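Local structure of dihydropteroate synthase (Xanthomonas albilineans, 6Q62) at residues A[21-26]-A[257-262]. The protein probably catalyses the condensation of para-aminobenzoate with 6-hydroxymethyl-7,8-dihydropterin diphosphate to give 7,8-dihydropteroate, the immediate precursor of folate derivatives. Residues are numbered along the deposited sequence; the frame is centred on the assembly and turned at random.
Sequences RVMGIV and ALLLRV. With 6GU (6-chloroguanine), chain E; SO4 (sulfate ion), chain H.
Arg21, Met23 and Ile25 trade backbone hydrogen bonds with Leu258, Leu260 and Val262, and the five bonds join the first and last strands of a TIM barrel in parallel register. Met23 is held through both its amide and its carbonyl: Met23 N donates to Leu260 O at 2.7 Å, and Met23 O accepts from Val262 N at 2.9 Å. The carbonyls of Arg21 and Met23 also receive CA-H...O contacts from Leu259 and Arg261.

At the ligand end of the pair, Arg261 carries the polar side-chain contacts. With CG anti to the backbone N (chi1 -176°) and the chain straight as far as NE, its guanidinium reaches the sulfate, which lies at its edge in the guanidinium plane; Arg261 NH2 donates to sulfate O3 at 2.9 Å and Arg261 NH1 to sulfate O4 at 3.1 Å. One face of the guanidinium carries the 6-chloroguanine, whose N9 sits 3.2 Å above the plane over its centre. Ile25 covers the opposite face, crossing at about a right angle, and Ile25 CD1 comes 3.4 Å from Arg261 NH1. A salt bridge from NE to Asp61 further fixes the group's orientation.

Apolar contacts fill both sides of the strand pair. Met23 SD lies against the arginine's aliphatic stem, 3.6 Å from Arg261 CG, while Val22 CG1 meets Val262 CG2 at 3.6 Å on the other side.

In the barrel, strand 59-63 flanks 21-27 and strand 220-221 flanks 259-262. Met23, Leu259 and Arg261 touch Leu220 on strand 220-221, whereas Val22, Leu260 and Val262 face outward onto helices, Val22 onto 265-279 and the other two onto both 242-254 and 265-279.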
ATOM      1  N   ARG A  21       5.362  12.932  -5.969  1.00 12.81           N
ATOM      2  CA  ARG A  21       6.494  12.440  -6.746  1.00 12.80           C
ATOM      3  C   ARG A  21       7.379  11.559  -5.874  1.00 14.83           C
ATOM      4  O   ARG A  21       7.357  11.670  -4.643  1.00 14.42           O
ATOM      5  CB  ARG A  21       7.274  13.619  -7.357  1.00 13.80           C
ATOM      6  CG  ARG A  21       6.412  14.489  -8.294  1.00 24.97           C
ATOM      7  CD  ARG A  21       6.212  13.826  -9.643  1.00 28.98           C
ATOM      8  NE  ARG A  21       5.311  14.572 -10.525  1.00 24.16           N
ATOM      9  CZ  ARG A  21       5.024  14.198 -11.766  1.00 41.16           C
ATOM     10  NH1 ARG A  21       5.595  13.123 -12.291  1.00 33.81           N
ATOM     11  NH2 ARG A  21       4.194  14.919 -12.505  1.00 27.59           N
ATOM     12  N   VAL A  22       8.109  10.653  -6.513  1.00  9.75           N
ATOM     13  CA  VAL A  22       8.925   9.666  -5.823  1.00  8.57           C
ATOM     14  C   VAL A  22      10.390   9.959  -5.935  1.00 11.20           C
ATOM     15  O   VAL A  22      10.937  10.096  -7.048  1.00 10.32           O
ATOM     16  CB  VAL A  22       8.569   8.238  -6.301  1.00 10.76           C
ATOM     17  CG1 VAL A  22       9.475   7.174  -5.661  1.00 11.22           C
ATOM     18  CG2 VAL A  22       7.093   7.922  -6.008  1.00 10.25           C
ATOM     19  N   MET A  23      11.015  10.108  -4.767  1.00  7.13           N
ATOM     20  CA  MET A  23      12.460  10.372  -4.608  1.00  6.81           C
ATOM     21  C   MET A  23      13.141   9.037  -4.272  1.00 11.80           C
ATOM     22  O   MET A  23      12.977   8.541  -3.173  1.00 12.24           O
ATOM     23  CB  MET A  23      12.711  11.395  -3.484  1.00  8.54           C
ATOM     24  CG  MET A  23      14.194  11.652  -3.211  1.00 11.05           C
ATOM     25  SD  MET A  23      14.417  12.597  -1.665  1.00 14.99           S
ATOM     26  CE  MET A  23      14.798  14.223  -2.324  1.00 14.59           C
ATOM     27  N   GLY A  24      13.892   8.477  -5.202  1.00  6.98           N
ATOM     28  CA  GLY A  24      14.565   7.192  -4.992  1.00  6.89           C
ATOM     29  C   GLY A  24      15.858   7.345  -4.220  1.00 12.71           C
ATOM     30  O   GLY A  24      16.684   8.184  -4.572  1.00 11.40           O
ATOM     31  N   ILE A  25      16.041   6.525  -3.161  1.00  9.43           N
ATOM     32  CA  ILE A  25      17.214   6.566  -2.296  1.00  7.68           C
ATOM     33  C   ILE A  25      18.414   5.882  -2.919  1.00 10.35           C
ATOM     34  O   ILE A  25      18.363   4.678  -3.196  1.00  9.93           O
ATOM     35  CB  ILE A  25      16.884   5.955  -0.908  1.00  9.24           C
ATOM     36  CG1 ILE A  25      15.776   6.758  -0.202  1.00  9.25           C
ATOM     37  CG2 ILE A  25      18.150   5.859  -0.038  1.00  9.29           C
ATOM     38  CD1 ILE A  25      15.212   6.093   1.088  1.00 13.83           C
ATOM     39  N   VAL A  26      19.505   6.638  -3.130  1.00  8.19           N
ATOM     40  CA  VAL A  26      20.753   6.087  -3.649  1.00  7.23           C
ATOM     41  C   VAL A  26      21.831   6.304  -2.592  1.00 10.60           C
ATOM     42  O   VAL A  26      22.414   7.387  -2.508  1.00 11.64           O
ATOM     43  CB  VAL A  26      21.162   6.654  -5.039  1.00 12.35           C
ATOM     44  CG1 VAL A  26      22.466   6.012  -5.543  1.00 12.42           C
ATOM     45  CG2 VAL A  26      20.037   6.484  -6.046  1.00 12.49           C
ATOM     46  N   ALA A 257       1.596  15.200   1.454  1.00 10.62           N
ATOM     47  CA  ALA A 257       3.009  15.158   1.053  1.00  9.97           C
ATOM     48  C   ALA A 257       3.119  15.137  -0.477  1.00 13.23           C
ATOM     49  O   ALA A 257       2.341  14.424  -1.130  1.00 13.61           O
ATOM     50  CB  ALA A 257       3.706  13.942   1.657  1.00 11.24           C
ATOM     51  N   LEU A 258       3.997  16.000  -1.054  1.00 10.63           N
ATOM     52  CA  LEU A 258       4.205  16.018  -2.524  1.00 10.20           C
ATOM     53  C   LEU A 258       5.459  15.273  -2.961  1.00 12.27           C
ATOM     54  O   LEU A 258       5.675  15.040  -4.157  1.00 10.81           O
ATOM     55  CB  LEU A 258       4.171  17.437  -3.120  1.00 10.34           C
ATOM     56  CG  LEU A 258       2.771  18.048  -3.108  1.00 14.95           C
ATOM     57  CD1 LEU A 258       2.839  19.587  -3.219  1.00 15.97           C
ATOM     58  CD2 LEU A 258       1.884  17.371  -4.158  1.00 14.69           C
ATOM     59  N   LEU A 259       6.307  14.914  -2.004  1.00  9.51           N
ATOM     60  CA  LEU A 259       7.523  14.143  -2.336  1.00  8.25           C
ATOM     61  C   LEU A 259       7.658  13.007  -1.340  1.00 10.72           C
ATOM     62  O   LEU A 259       7.426  13.209  -0.135  1.00  8.63           O
ATOM     63  CB  LEU A 259       8.792  15.053  -2.277  1.00 10.09           C
ATOM     64  CG  LEU A 259       9.499  15.391  -3.597  1.00 19.07           C
ATOM     65  CD1 LEU A 259      10.890  15.922  -3.320  1.00 20.05           C
ATOM     66  CD2 LEU A 259       9.710  14.161  -4.466  1.00 23.27           C
ATOM     67  N   LEU A 260       8.045  11.834  -1.828  1.00  7.01           N
ATOM     68  CA  LEU A 260       8.147  10.612  -0.991  1.00  7.61           C
ATOM     69  C   LEU A 260       9.513  10.011  -1.185  1.00  9.51           C
ATOM     70  O   LEU A 260       9.914   9.737  -2.326  1.00  8.48           O
ATOM     71  CB  LEU A 260       7.052   9.573  -1.354  1.00  8.56           C
ATOM     72  CG  LEU A 260       5.614  10.126  -1.226  1.00 12.08           C
ATOM     73  CD1 LEU A 260       4.646   9.259  -1.957  1.00 14.66           C
ATOM     74  CD2 LEU A 260       5.225  10.341   0.273  1.00 11.47           C
ATOM     75  N   ARG A 261      10.263   9.890  -0.090  1.00  6.99           N
ATOM     76  CA  ARG A 261      11.665   9.431  -0.157  1.00  6.06           C
ATOM     77  C   ARG A 261      11.688   7.950   0.153  1.00  8.96           C
ATOM     78  O   ARG A 261      11.502   7.551   1.310  1.00  7.40           O
ATOM     79  CB  ARG A 261      12.537  10.249   0.812  1.00  7.18           C
ATOM     80  CG  ARG A 261      14.029   9.866   0.715  1.00  9.23           C
ATOM     81  CD  ARG A 261      14.914  10.766   1.580  1.00  6.80           C
ATOM     82  NE  ARG A 261      16.316  10.352   1.445  1.00 11.86           N
ATOM     83  CZ  ARG A 261      16.887   9.362   2.128  1.00 15.09           C
ATOM     84  NH1 ARG A 261      16.191   8.675   3.022  1.00 14.94           N
ATOM     85  NH2 ARG A 261      18.157   9.045   1.913  1.00 15.42           N
ATOM     86  N   VAL A 262      11.906   7.134  -0.885  1.00  5.19           N
ATOM     87  CA  VAL A 262      11.731   5.679  -0.729  1.00  6.72           C
ATOM     88  C   VAL A 262      12.854   4.821  -1.272  1.00  9.56           C
ATOM     89  O   VAL A 262      13.520   5.191  -2.231  1.00  7.98           O
ATOM     90  CB  VAL A 262      10.373   5.230  -1.373  1.00  8.97           C
ATOM     91  CG1 VAL A 262       9.224   6.175  -1.005  1.00  8.56           C
ATOM     92  CG2 VAL A 262      10.482   5.124  -2.891  1.00  8.22           C
TER
HETATM   93 CL6  6GU E 401      13.163  11.061   6.274  1.00 32.98          CL
HETATM   94  N1  6GU E 401      14.136  12.864   4.874  1.00 18.64           N
HETATM   95  C2  6GU E 401      15.236  13.451   4.250  1.00 16.84           C
HETATM   96  N2  6GU E 401      14.982  14.642   3.728  1.00 20.10           N
HETATM   97  N3  6GU E 401      16.505  12.911   4.172  1.00 12.39           N
HETATM   98  C4  6GU E 401      16.637  11.698   4.814  1.00 13.50           C
HETATM   99  C5  6GU E 401      15.569  11.052   5.492  1.00 20.19           C
HETATM  100  C6  6GU E 401      14.381  11.712   5.458  1.00 21.79           C
HETATM  101  N7  6GU E 401      16.033   9.862   6.046  1.00 20.52           N
HETATM  102  C8  6GU E 401      17.378   9.830   5.687  1.00 20.86           C
HETATM  103  N9  6GU E 401      17.768  10.904   4.949  1.00 18.12           N
HETATM  104  S   SO4 H 404      18.409   5.794   4.452  1.00 32.28           S
HETATM  105  O1  SO4 H 404      18.560   4.422   3.931  1.00 31.71           O
HETATM  106  O2  SO4 H 404      19.020   5.910   5.784  1.00 34.51           O
HETATM  107  O3  SO4 H 404      19.092   6.780   3.541  1.00 26.80           O
HETATM  108  O4  SO4 H 404      17.003   6.139   4.584  1.00 32.27           O